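Local coordinates for folylpolyglutamate synthase protein FOLC (PDB 2VOS) that probably adds L-glutamate to dihydropteroate and, successively, to tetrahydrofolates at the expense of ATP, and is seen here with ADP bound, at residues A[67-72]-A[191-196]; A[71-76]-A[353-358]; A[96-101]-A[172-177]; A[178-183]-A[215-220]. All coordinates share one frame; numbering follows the deposited sequence.

Contact 1: residues A[67-72]-A[191-196]; sequences IHIAGT and VAVITP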
loop_
_atom_site.group_PDB
_atom_site.type_symbol
_atom_site.label_atom_id
_atom_site.label_comp_id
_atom_site.label_asym_id
_atom_site.label_seq_id
_atom_site.Cartn_x
_atom_site.Cartn_y
_atom_site.Cartn_z
ATOM N N ILE A 67 10.062 9.770 -6.870
ATOM C CA ILE A 67 8.677 9.844 -7.253
ATOM C C ILE A 67 7.904 9.507 -5.973
ATOM O O ILE A 67 8.165 8.465 -5.330
ATOM C CB ILE A 67 8.378 8.755 -8.343
ATOM C CG1 ILE A 67 9.230 9.018 -9.602
ATOM C CG2 ILE A 67 6.871 8.648 -8.663
ATOM C CD1 ILE A 67 9.319 7.755 -10.513
ATOM N N HIS A 68 6.990 10.393 -5.604
ATOM C CA HIS A 68 6.467 10.514 -4.262
ATOM C C HIS A 68 4.982 10.233 -4.342
ATOM O O HIS A 68 4.256 10.835 -5.128
ATOM C CB HIS A 68 6.762 11.922 -3.717
ATOM C CG HIS A 68 6.662 12.033 -2.221
ATOM N ND1 HIS A 68 6.789 13.231 -1.549
ATOM C CD2 HIS A 68 6.479 11.085 -1.268
ATOM C CE1 HIS A 68 6.681 13.018 -0.247
ATOM N NE2 HIS A 68 6.502 11.720 -0.050
ATOM N N ILE A 69 4.493 9.292 -3.537
ATOM C CA ILE A 69 3.152 8.794 -3.749
ATOM C C ILE A 69 2.259 8.922 -2.501
ATOM O O ILE A 69 2.620 8.422 -1.413
ATOM C CB ILE A 69 3.206 7.267 -4.193
ATOM C CG1 ILE A 69 4.014 7.128 -5.517
ATOM C CG2 ILE A 69 1.835 6.673 -4.291
ATOM C CD1 ILE A 69 4.651 5.703 -5.681
ATOM N N ALA A 70 1.097 9.578 -2.670
ATOM C CA ALA A 70 0.108 9.744 -1.565
ATOM C C ALA A 70 -1.229 9.312 -2.080
ATOM O O ALA A 70 -1.391 9.030 -3.294
ATOM C CB ALA A 70 0.088 11.197 -1.087
ATOM N N GLY A 71 -2.197 9.146 -1.173
ATOM C CA GLY A 71 -3.546 8.801 -1.589
ATOM C C GLY A 71 -4.118 7.867 -0.558
ATOM O O GLY A 71 -3.449 7.593 0.443
ATOM N N THR A 72 -5.317 7.342 -0.790
ATOM C CA THR A 72 -5.923 6.462 0.184
ATOM C C THR A 72 -5.793 5.013 -0.173
ATOM O O THR A 72 -5.545 4.194 0.704
ATOM C CB THR A 72 -7.431 6.766 0.382
ATOM O OG1 THR A 72 -7.534 8.147 0.777
ATOM C CG2 THR A 72 -7.950 5.916 1.529
ATOM N N VAL A 191 8.163 14.401 -9.214
ATOM C CA VAL A 191 6.894 13.791 -9.619
ATOM C C VAL A 191 6.149 13.407 -8.330
ATOM O O VAL A 191 6.691 12.686 -7.477
ATOM C CB VAL A 191 7.060 12.512 -10.454
ATOM C CG1 VAL A 191 5.703 11.938 -10.744
ATOM C CG2 VAL A 191 7.771 12.833 -11.799
ATOM N N ALA A 192 4.939 13.919 -8.177
ATOM C CA ALA A 192 4.082 13.620 -7.029
ATOM C C ALA A 192 2.836 12.906 -7.550
ATOM O O ALA A 192 2.181 13.357 -8.482
ATOM C CB ALA A 192 3.685 14.931 -6.310
ATOM N N VAL A 193 2.491 11.791 -6.950
ATOM C CA VAL A 193 1.448 10.994 -7.473
ATOM C C VAL A 193 0.376 10.954 -6.438
ATOM O O VAL A 193 0.677 10.703 -5.234
ATOM C CB VAL A 193 1.986 9.576 -7.684
ATOM C CG1 VAL A 193 0.912 8.624 -8.235
ATOM C CG2 VAL A 193 3.240 9.603 -8.606
ATOM N N ILE A 194 -0.875 11.157 -6.863
ATOM C CA ILE A 194 -2.008 11.099 -5.901
ATOM C C ILE A 194 -2.992 10.021 -6.358
ATOM O O ILE A 194 -3.722 10.202 -7.315
ATOM C CB ILE A 194 -2.789 12.449 -5.789
ATOM C CG1 ILE A 194 -1.823 13.639 -5.665
ATOM C CG2 ILE A 194 -3.823 12.386 -4.549
ATOM C CD1 ILE A 194 -0.985 13.697 -4.361
ATOM N N THR A 195 -3.006 8.897 -5.668
ATOM C CA THR A 195 -3.930 7.845 -5.937
ATOM C C THR A 195 -5.326 8.169 -5.369
ATOM O O THR A 195 -5.511 9.164 -4.632
ATOM C CB THR A 195 -3.386 6.511 -5.348
ATOM O OG1 THR A 195 -3.621 6.456 -3.933
ATOM C CG2 THR A 195 -1.884 6.312 -5.594
ATOM N N PRO A 196 -6.310 7.321 -5.670
ATOM C CA PRO A 196 -7.681 7.668 -5.245
ATOM C C PRO A 196 -7.798 7.920 -3.770
ATOM O O PRO A 196 -7.307 7.152 -2.965
ATOM C CB PRO A 196 -8.506 6.437 -5.641
ATOM C CG PRO A 196 -7.710 5.952 -6.980
ATOM C CD PRO A 196 -6.268 6.057 -6.432
#

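Contact 2: residues A[71-76]-A[353-358]; sequences GTNGKT and AHNPAG. With CO (cobalt (II) ion), chain E; MG (magnesium ion), chain C; ADP (adenosine-5'-diphosphate), chain B.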
loop_
_atom_site.group_PDB
_atom_site.type_symbol
_atom_site.label_atom_id
_atom_site.label_comp_id
_atom_site.label_asym_id
_atom_site.label_seq_id
_atom_site.Cartn_x
_atom_site.Cartn_y
_atom_site.Cartn_z
ATOM N N GLY A 71 -2.197 9.146 -1.173
ATOM C CA GLY A 71 -3.546 8.801 -1.589
ATOM C C GLY A 71 -4.118 7.867 -0.558
ATOM O O GLY A 71 -3.449 7.593 0.443
ATOM N N THR A 72 -5.317 7.342 -0.790
ATOM C CA THR A 72 -5.923 6.462 0.184
ATOM C C THR A 72 -5.793 5.013 -0.173
ATOM O O THR A 72 -5.545 4.194 0.704
ATOM C CB THR A 72 -7.431 6.766 0.382
ATOM O OG1 THR A 72 -7.534 8.147 0.777
ATOM C CG2 THR A 72 -7.950 5.916 1.529
ATOM N N ASN A 73 -6.063 4.656 -1.418
ATOM C CA ASN A 73 -5.932 3.265 -1.809
ATOM C C ASN A 73 -4.976 3.154 -3.033
ATOM O O ASN A 73 -4.974 4.024 -3.885
ATOM C CB ASN A 73 -7.275 2.685 -2.222
ATOM C CG ASN A 73 -8.183 2.355 -1.031
ATOM O OD1 ASN A 73 -9.022 3.161 -0.701
ATOM N ND2 ASN A 73 -8.036 1.143 -0.425
ATOM N N GLY A 74 -4.208 2.063 -3.093
ATOM C CA GLY A 74 -3.313 1.784 -4.208
ATOM C C GLY A 74 -1.922 2.402 -4.043
ATOM O O GLY A 74 -1.100 2.283 -4.965
ATOM N N LYS A 75 -1.615 3.062 -2.925
ATOM C CA LYS A 75 -0.268 3.674 -2.846
ATOM C C LYS A 75 0.828 2.621 -3.014
ATOM O O LYS A 75 1.774 2.806 -3.791
ATOM C CB LYS A 75 0.059 4.451 -1.550
ATOM C CG LYS A 75 -0.851 5.720 -1.236
ATOM C CD LYS A 75 -0.399 6.385 0.055
ATOM C CE LYS A 75 -0.714 5.505 1.301
ATOM N NZ LYS A 75 -2.161 5.027 1.334
ATOM N N THR A 76 0.770 1.592 -2.175
ATOM C CA THR A 76 1.819 0.549 -2.206
ATOM C C THR A 76 1.852 -0.143 -3.570
ATOM O O THR A 76 2.933 -0.379 -4.134
ATOM C CB THR A 76 1.643 -0.487 -1.050
ATOM O OG1 THR A 76 2.016 0.187 0.141
ATOM C CG2 THR A 76 2.660 -1.658 -1.254
ATOM N N ALA A 353 -7.269 -5.327 2.283
ATOM C CA ALA A 353 -8.378 -4.368 2.352
ATOM C C ALA A 353 -8.716 -4.006 3.797
ATOM O O ALA A 353 -8.932 -4.876 4.634
ATOM C CB ALA A 353 -9.613 -4.916 1.659
ATOM N N HIS A 354 -8.778 -2.711 4.076
ATOM C CA HIS A 354 -9.023 -2.242 5.434
ATOM C C HIS A 354 -9.802 -0.900 5.403
ATOM O O HIS A 354 -9.763 -0.096 6.380
ATOM C CB HIS A 354 -7.721 -2.073 6.209
ATOM C CG HIS A 354 -6.791 -1.107 5.582
ATOM N ND1 HIS A 354 -5.750 -1.508 4.775
ATOM C CD2 HIS A 354 -6.759 0.242 5.600
ATOM C CE1 HIS A 354 -5.091 -0.447 4.359
ATOM N NE2 HIS A 354 -5.681 0.625 4.842
ATOM N N ASN A 355 -10.525 -0.678 4.300
ATOM C CA ASN A 355 -11.441 0.454 4.250
ATOM C C ASN A 355 -12.557 0.122 3.237
ATOM O O ASN A 355 -12.467 -0.868 2.516
ATOM C CB ASN A 355 -10.720 1.781 3.906
ATOM C CG ASN A 355 -10.249 1.843 2.396
ATOM O OD1 ASN A 355 -10.119 0.819 1.764
ATOM N ND2 ASN A 355 -10.072 3.031 1.847
ATOM N N PRO A 356 -13.616 0.944 3.188
ATOM C CA PRO A 356 -14.758 0.577 2.332
ATOM C C PRO A 356 -14.371 0.516 0.862
ATOM O O PRO A 356 -14.733 -0.451 0.211
ATOM C CB PRO A 356 -15.767 1.696 2.574
ATOM C CG PRO A 356 -15.519 2.044 4.041
ATOM C CD PRO A 356 -13.969 2.001 4.148
ATOM N N ALA A 357 -13.662 1.524 0.342
ATOM C CA ALA A 357 -13.201 1.464 -1.051
ATOM C C ALA A 357 -12.397 0.175 -1.379
ATOM O O ALA A 357 -12.656 -0.442 -2.417
ATOM C CB ALA A 357 -12.402 2.691 -1.436
ATOM N N GLY A 358 -11.430 -0.218 -0.531
ATOM C CA GLY A 358 -10.677 -1.429 -0.776
ATOM C C GLY A 358 -11.542 -2.694 -0.651
ATOM O O GLY A 358 -11.371 -3.646 -1.434
HETATM CO CO CO E . 0.691 1.237 1.534
HETATM MG MG MG C . -5.009 2.512 4.404
HETATM P PB ADP B . -2.197 1.654 0.160
HETATM O O1B ADP B . -0.697 1.526 0.100
HETATM O O2B ADP B . -2.767 1.258 1.494
HETATM O O3B ADP B . -2.781 2.921 -0.386
HETATM P PA ADP B . -2.333 -0.875 -1.382
HETATM O O1A ADP B . -1.540 -1.521 -0.254
HETATM O O2A ADP B . -2.006 -1.011 -2.860
HETATM O O3A ADP B . -2.806 0.631 -0.948
HETATM O "O5'" ADP B . -3.770 -1.624 -1.262
HETATM C "C5'" ADP B . -4.459 -1.888 -0.031
HETATM C "C4'" ADP B . -5.797 -2.545 -0.439
HETATM O "O4'" ADP B . -6.595 -1.572 -1.167
HETATM C "C3'" ADP B . -5.662 -3.669 -1.463
HETATM O "O3'" ADP B . -5.702 -4.936 -0.837
HETATM C "C2'" ADP B . -6.866 -3.642 -2.362
HETATM O "O2'" ADP B . -7.972 -4.240 -1.603
HETATM C "C1'" ADP B . -7.232 -2.181 -2.318
HETATM N N9 ADP B . -6.768 -1.338 -3.457
HETATM C C8 ADP B . -5.517 -1.145 -3.994
HETATM N N7 ADP B . -5.583 -0.220 -4.997
HETATM C C5 ADP B . -6.863 0.254 -5.016
HETATM C C6 ADP B . -7.619 1.254 -5.778
HETATM N N6 ADP B . -7.024 1.975 -6.752
HETATM N N1 ADP B . -8.922 1.364 -5.495
HETATM C C2 ADP B . -9.607 0.636 -4.576
HETATM N N3 ADP B . -8.983 -0.290 -3.802
HETATM C C4 ADP B . -7.643 -0.499 -4.019
HETATM O O HOH W 1 -5.389 1.876 2.166
HETATM O O HOH W 2 -4.255 2.724 6.153
HETATM O O HOH W 3 -0.400 2.308 3.060
HETATM O O HOH W 4 -0.256 -0.569 2.053
#

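Contact 3: residues A[96-101]-A[172-177]; sequences TTSPHL and VVEVGM. With CO (cobalt (II) ion), chain E.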
loop_
_atom_site.group_PDB
_atom_site.type_symbol
_atom_site.label_atom_id
_atom_site.label_comp_id
_atom_site.label_asym_id
_atom_site.label_seq_id
_atom_site.Cartn_x
_atom_site.Cartn_y
_atom_site.Cartn_z
ATOM N N THR A 96 10.580 2.816 -0.845
ATOM C CA THR A 96 10.182 2.692 0.530
ATOM C C THR A 96 8.670 2.676 0.545
ATOM O O THR A 96 8.000 3.512 -0.082
ATOM C CB THR A 96 10.852 3.712 1.496
ATOM O OG1 THR A 96 10.365 3.491 2.827
ATOM C CG2 THR A 96 10.645 5.173 1.093
ATOM N N THR A 97 8.126 1.648 1.179
ATOM C CA THR A 97 6.691 1.469 1.259
ATOM C C THR A 97 6.281 1.180 2.707
ATOM O O THR A 97 7.127 0.943 3.557
ATOM C CB THR A 97 6.174 0.271 0.401
ATOM O OG1 THR A 97 6.974 -0.891 0.695
ATOM C CG2 THR A 97 6.247 0.579 -1.144
ATOM N N SER A 98 4.967 1.261 2.962
ATOM C CA SER A 98 4.409 1.013 4.271
ATOM C C SER A 98 2.908 0.727 4.124
ATOM O O SER A 98 2.271 0.983 3.052
ATOM C CB SER A 98 4.682 2.163 5.239
ATOM O OG SER A 98 4.144 3.326 4.666
ATOM N N PRO A 99 2.353 0.056 5.155
ATOM C CA PRO A 99 3.127 -0.561 6.236
ATOM C C PRO A 99 3.829 -1.843 5.687
ATOM O O PRO A 99 3.612 -2.190 4.542
ATOM C CB PRO A 99 2.060 -0.953 7.291
ATOM C CG PRO A 99 0.719 -0.635 6.688
ATOM C CD PRO A 99 0.903 -0.181 5.242
ATOM N N HIS A 100 4.612 -2.565 6.481
ATOM C CA HIS A 100 5.068 -3.905 6.037
ATOM C C HIS A 100 4.001 -4.980 6.369
ATOM O O HIS A 100 3.199 -4.829 7.331
ATOM C CB HIS A 100 6.440 -4.280 6.635
ATOM C CG HIS A 100 6.441 -4.478 8.133
ATOM N ND1 HIS A 100 6.811 -3.488 9.018
ATOM C CD2 HIS A 100 6.184 -5.578 8.892
ATOM C CE1 HIS A 100 6.754 -3.964 10.255
ATOM N NE2 HIS A 100 6.372 -5.230 10.205
ATOM N N LEU A 101 3.959 -6.033 5.554
ATOM C CA LEU A 101 3.095 -7.165 5.766
ATOM C C LEU A 101 3.697 -8.143 6.750
ATOM O O LEU A 101 3.042 -8.526 7.730
ATOM C CB LEU A 101 2.935 -7.944 4.462
ATOM C CG LEU A 101 1.934 -7.528 3.414
ATOM C CD1 LEU A 101 2.147 -8.408 2.213
ATOM C CD2 LEU A 101 0.465 -7.690 3.907
ATOM N N VAL A 172 11.529 5.615 -5.044
ATOM C CA VAL A 172 10.096 5.620 -5.141
ATOM C C VAL A 172 9.581 5.635 -3.703
ATOM O O VAL A 172 9.888 4.715 -2.904
ATOM C CB VAL A 172 9.567 4.298 -5.805
ATOM C CG1 VAL A 172 8.035 4.397 -5.924
ATOM C CG2 VAL A 172 10.212 4.116 -7.187
ATOM N N VAL A 173 8.844 6.674 -3.341
ATOM C CA VAL A 173 8.672 6.944 -1.914
ATOM C C VAL A 173 7.198 7.024 -1.585
ATOM O O VAL A 173 6.486 7.936 -2.066
ATOM C CB VAL A 173 9.320 8.286 -1.551
ATOM C CG1 VAL A 173 9.042 8.597 -0.001
ATOM C CG2 VAL A 173 10.851 8.239 -1.882
ATOM N N GLU A 174 6.705 6.103 -0.767
ATOM C CA GLU A 174 5.307 6.134 -0.400
ATOM C C GLU A 174 5.138 6.929 0.914
ATOM O O GLU A 174 5.870 6.714 1.865
ATOM C CB GLU A 174 4.792 4.709 -0.170
ATOM C CG GLU A 174 3.426 4.620 0.411
ATOM C CD GLU A 174 2.930 3.171 0.583
ATOM O OE1 GLU A 174 3.660 2.191 0.332
ATOM O OE2 GLU A 174 1.763 3.026 0.968
ATOM N N VAL A 175 4.148 7.809 0.964
ATOM C CA VAL A 175 3.761 8.492 2.210
ATOM C C VAL A 175 3.356 7.481 3.298
ATOM O O VAL A 175 2.695 6.470 3.015
ATOM C CB VAL A 175 2.594 9.520 1.866
ATOM C CG1 VAL A 175 1.923 10.057 3.072
ATOM C CG2 VAL A 175 3.205 10.704 1.108
ATOM N N GLY A 176 3.792 7.720 4.541
ATOM C CA GLY A 176 3.321 6.949 5.691
ATOM C C GLY A 176 1.857 7.265 5.929
ATOM O O GLY A 176 1.008 6.369 5.941
HETATM N N MSE A 177 1.528 8.543 6.074
HETATM C CA MSE A 177 0.134 8.892 6.300
HETATM C C MSE A 177 -0.070 10.357 5.871
HETATM O O MSE A 177 0.831 11.174 6.103
HETATM C CB MSE A 177 -0.116 8.717 7.789
HETATM C CG MSE A 177 -1.365 9.190 8.339
HETATM SE SE MSE A 177 -1.328 8.375 10.211
HETATM C CE MSE A 177 -2.187 6.669 9.747
HETATM CO CO CO E . 0.691 1.237 1.534
HETATM O O HOH W 5 1.362 4.171 4.223
HETATM O O HOH W 6 6.837 4.542 3.359
HETATM O O HOH W 3 -0.400 2.308 3.060
HETATM O O HOH W 4 -0.256 -0.569 2.053
#

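Contact 4: residues A[178-183]-A[215-220]; sequences GGRWDA and EKAGII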
loop_
_atom_site.group_PDB
_atom_site.type_symbol
_atom_site.label_atom_id
_atom_site.label_comp_id
_atom_site.label_asym_id
_atom_site.label_seq_id
_atom_site.Cartn_x
_atom_site.Cartn_y
_atom_site.Cartn_z
ATOM N N GLY A 178 -1.216 10.701 5.259
ATOM C CA GLY A 178 -1.479 12.126 4.864
ATOM C C GLY A 178 -0.478 12.543 3.782
ATOM O O GLY A 178 -0.459 11.942 2.710
ATOM N N GLY A 179 0.402 13.506 4.066
ATOM C CA GLY A 179 1.368 13.943 3.062
ATOM C C GLY A 179 2.103 15.164 3.522
ATOM O O GLY A 179 3.318 15.121 3.742
ATOM N N ARG A 180 1.345 16.254 3.720
ATOM C CA ARG A 180 1.911 17.546 4.054
ATOM C C ARG A 180 2.858 17.447 5.241
ATOM O O ARG A 180 3.911 18.086 5.222
ATOM C CB ARG A 180 0.819 18.559 4.416
ATOM C CG ARG A 180 1.369 19.988 4.460
ATOM C CD ARG A 180 0.241 21.056 4.470
ATOM N NE ARG A 180 -0.702 20.934 3.356
ATOM C CZ ARG A 180 -0.458 21.439 2.154
ATOM N NH1 ARG A 180 0.692 22.054 1.965
ATOM N NH2 ARG A 180 -1.336 21.309 1.138
ATOM N N TRP A 181 2.475 16.686 6.268
ATOM C CA TRP A 181 3.273 16.642 7.507
ATOM C C TRP A 181 3.858 15.265 7.724
ATOM O O TRP A 181 4.260 14.949 8.837
ATOM C CB TRP A 181 2.464 17.086 8.740
ATOM C CG TRP A 181 1.918 18.509 8.559
ATOM C CD1 TRP A 181 2.634 19.698 8.567
ATOM C CD2 TRP A 181 0.577 18.868 8.258
ATOM N NE1 TRP A 181 1.796 20.762 8.344
ATOM C CE2 TRP A 181 0.536 20.275 8.115
ATOM C CE3 TRP A 181 -0.597 18.143 8.134
ATOM C CZ2 TRP A 181 -0.627 20.957 7.852
ATOM C CZ3 TRP A 181 -1.755 18.829 7.852
ATOM C CH2 TRP A 181 -1.768 20.217 7.728
ATOM N N ASP A 182 3.935 14.455 6.658
ATOM C CA ASP A 182 4.474 13.088 6.768
ATOM C C ASP A 182 6.014 13.174 6.774
ATOM O O ASP A 182 6.579 14.044 6.109
ATOM C CB ASP A 182 4.024 12.248 5.533
ATOM C CG ASP A 182 4.458 10.816 5.638
ATOM O OD1 ASP A 182 3.896 10.129 6.538
ATOM O OD2 ASP A 182 5.412 10.427 4.902
ATOM N N ALA A 183 6.690 12.256 7.465
ATOM C CA ALA A 183 8.150 12.269 7.553
ATOM C C ALA A 183 8.834 12.207 6.167
ATOM O O ALA A 183 9.946 12.694 6.018
ATOM C CB ALA A 183 8.669 11.073 8.474
ATOM N N GLU A 215 -4.378 17.800 2.851
ATOM C CA GLU A 215 -3.235 17.225 3.482
ATOM C C GLU A 215 -2.380 16.388 2.493
ATOM O O GLU A 215 -1.131 16.520 2.451
ATOM C CB GLU A 215 -3.678 16.321 4.645
ATOM C CG GLU A 215 -2.507 15.936 5.519
ATOM C CD GLU A 215 -2.906 15.031 6.677
ATOM O OE1 GLU A 215 -4.049 14.509 6.689
ATOM O OE2 GLU A 215 -2.050 14.817 7.559
ATOM N N LYS A 216 -3.015 15.506 1.728
ATOM C CA LYS A 216 -2.250 14.669 0.768
ATOM C C LYS A 216 -1.572 15.517 -0.293
ATOM O O LYS A 216 -0.509 15.150 -0.790
ATOM C CB LYS A 216 -3.140 13.622 0.114
ATOM C CG LYS A 216 -3.873 12.798 1.207
ATOM C CD LYS A 216 -4.656 11.666 0.568
ATOM C CE LYS A 216 -5.531 10.936 1.606
ATOM N NZ LYS A 216 -4.670 10.277 2.652
ATOM N N ALA A 217 -2.211 16.628 -0.672
ATOM C CA ALA A 217 -1.669 17.511 -1.679
ATOM C C ALA A 217 -0.377 18.144 -1.198
ATOM O O ALA A 217 0.378 18.692 -2.011
ATOM C CB ALA A 217 -2.672 18.592 -2.030
ATOM N N GLY A 218 -0.114 18.098 0.109
ATOM C CA GLY A 218 1.116 18.708 0.623
ATOM C C GLY A 218 2.399 18.080 0.062
ATOM O O GLY A 218 3.478 18.626 0.249
ATOM N N ILE A 219 2.317 16.963 -0.671
ATOM C CA ILE A 219 3.551 16.434 -1.240
ATOM C C ILE A 219 3.857 17.052 -2.617
ATOM O O ILE A 219 4.922 16.785 -3.219
ATOM C CB ILE A 219 3.558 14.850 -1.327
ATOM C CG1 ILE A 219 2.558 14.354 -2.407
ATOM C CG2 ILE A 219 3.322 14.234 0.075
ATOM C CD1 ILE A 219 2.889 12.943 -2.956
ATOM N N ILE A 220 2.921 17.830 -3.145
ATOM C CA ILE A 220 3.166 18.490 -4.423
ATOM C C ILE A 220 3.879 19.816 -4.080
ATOM O O ILE A 220 3.237 20.720 -3.529
ATOM C CB ILE A 220 1.808 18.817 -5.158
ATOM C CG1 ILE A 220 0.958 17.545 -5.395
ATOM C CG2 ILE A 220 2.052 19.563 -6.480
ATOM C CD1 ILE A 220 -0.556 17.835 -5.677
HETATM O O HOH W 7 -1.639 9.737 1.735
HETATM O O HOH W 8 0.472 14.576 6.565
#

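Contact 1: residues A[67-72]-A[191-196]
His68 and Ala70 reach across to the backbone of Val191 and Val193, pairing strands 67-70 and 191-194 in parallel. The amide of His68 goes to the carbonyl of Val191, and His68 O in turn takes Val193 N at 2.7 Å. Ala70 repeats the pattern: its N meets Val193 O at 2.8 Å in an almost straight bond (175°), and its O accepts from Thr195 N. Past the strands the pairing still holds once more, Thr72 N to Pro196 O at 3.0 Å, although here the donor stands well above the carbonyl plane.

Apolar packing covers the face carrying Ile67, Ile69, Val191 and Val193. Ile67 CG2 touches Val193 CG2 at 3.8 Å and crosses it at a slant, whereas Ile69 runs alongside Val193, CG1 against CB. Helices 75-88 and 296-312 pack on this face. On the other face Ala70 CB meets Ile194 CD1 at 4.3 Å, and the His68 imidazole swings away to bond Thr184 through NE2.

Thr195 OG1 stands between its own backbone N and carbonyl carbon (chi1 79°), which aims it at the 67-72 backbone. It packs 3.3 Å from Gly71 CA, an approach made by bare backbone, and hydrogen-bonds Asn73 O farther along the loop. Backbone and hydroxyl bonds together thus fix the chain where it leaves strand 66-70 and turns into the nucleotide loop.

Contact 2: residues A[71-76]-A[353-358]
Asn73 and Asn355 join their side-chain amides through two hydrogen bonds, and Asn73 is the one to follow outward. Its CB lies against the adenine, 3.7 Å from ADP C4. With CG anti to the carbonyl carbon (chi1 -77°), the amide heads for the other segment. There OD1 accepts from Asn355 ND2 at 2.8 Å and also touches Ala357 CB. ND2 works twice, giving one bond to Asn355 OD1 at 3.0 Å and a longer one to the ribose O4' of ADP. Each donor finds its partner in its own amide plane, yet the two planes are turned 37° apart, so the pair is twisted.

Asn355 OD1 is gripped from both faces of its plane, by Asn73 ND2 and by Gly358 N. Asn355 is the N-cap of helix 356-368, and Gly358 N to its OD1 (2.8 Å) is the capping bond. The same amide's ND2 also bonds Ile199 O.

Three backbone amides hold the phosphates: Gly74 N bonds ADP O3A, Lys75 N O3B and Thr76 N O1B. Lys75 NZ bonds O3B and Gly71 O, and Thr76 OG1 ligates cobalt at 2.2 Å. On the 353-358 side, His354 NE2 binds magnesium, shared with Asp200; a water on that metal donates to ADP O2B and Thr72 O. GTNGKT is the P-loop of the ATP-binding domain, and the paired asparagines tie it to the glutamate ligase domain around the nucleotide.

Contact 3: residues A[96-101]-A[172-177]
Glu174 points toward segment 96-101 and ends against Ser98. Its CG lies anti to the backbone N (chi1 171°) and the chain stays extended, which carries the carboxylate past Thr97 to the backbone of Ser98. Thr97 crosses it at a slant, CB resting 3.2 Å from Glu174 OE1. That oxygen also takes the amide of Ser98 at 3.1 Å, and probably a hydrogen bond with Thr76 OG1; the Ser98 donor arrives steeply from above, 71° out of the carboxylate plane. The second oxygen, OE2, binds cobalt at 2.2 Å. Ser98 O is a ligand at the same distance, and the shared metal explains why Ser98 O and Glu174 OE2 can sit 3.0 Å apart.

Upstream, Thr96 and Val173 stand side by side and point the same way, CG2 to CG1 at 3.9 Å. Their backbones are joined in parallel: Thr96 N bonds Val172 O, and Glu174 N bonds Thr96 O. The Thr96 hydroxyl turns to Arg107 O.

Two waters join Ser98 OG to the other segment, one to Glu174 O at the strand end (2.8 Å), the other to Gly176 O.

Thr76 OG1, ADP O1B and two waters complete the six ligands of the cobalt. A strand-end glutamate and a neighbouring loop carbonyl thus build a metal site at the beta-phosphate, set at the carboxyl edge of the parallel strands in a P-loop-type fold.

Contact 4: residues A[178-183]-A[215-220]
The C-terminal part of helix 209-217 meets a glycine-rich loop that follows strand 170-174 within the Mur ligase middle domain. Its anchor is Glu215 O, which takes Arg180 N at 2.8 Å and Gly218 N at 3.0 Å, the two donors coming from opposite faces of the carbonyl plane. Gly179 to Asp182 forms a type I turn at this point, and Ala217 to Ile220 forms another.

Arg180 then lays its side chain along the second segment. CG stands anti to the backbone N (chi1 -167°), and a bend at chi3 brings the guanidinium flat over Gly218, whose CA sits 3.4 Å above the centre of the plane. NH2 carries on to a salt bridge with Glu248 and a bond to Gly214 O. The indole of Trp181 receives Arg180 CG over one face, while its edge meets Glu215: OE2 lies in the ring plane, 3.7 Å from CE3.

The Glu215 chain is extended, so its carboxylate reaches back over Gly178, CD to CA 3.7 Å. One water joins the loop to that carboxylate: it donates to Glu215 OE2 at 2.7 Å and accepts from Gly179 N and Trp181 N. Another bridges Gly178 O and Lys216 NZ. Ile219 closes the inner side, CG2 against Gly179 CA at 3.6 Å.

The two backbones pass closely at Gly178, Gly179 and Gly218, with Gly179 CA 4.3 Å from Lys216 CA. One backbone bond, two bridging waters and packing hold the loop here, while the arginine's charge is probably balanced largely by Glu248.

Contacts 1 and 3, centres about 11 Å apart, share one mixed sheet through the neighbouring strands 66-70 and 170-174, and contact 3 falls within the chain span of contact 1. Contact 2 begins in the same stretch as contact 1, where strand 66-70 leads into helix 75-88, and ends 277 residues on in the glutamate ligase domain. Contacts 2 and 3 share the cobalt and two waters. Contact 4, about 10 Å from contact 1 between centres, follows contact 3, alternates with contact 1 along the chain, and joins the 178-183 loop to helix 209-217 next to the sheet, where Ile219 packs on His68 and Ala70. Together they connect the sheet, both metal sites and that domain around ADP.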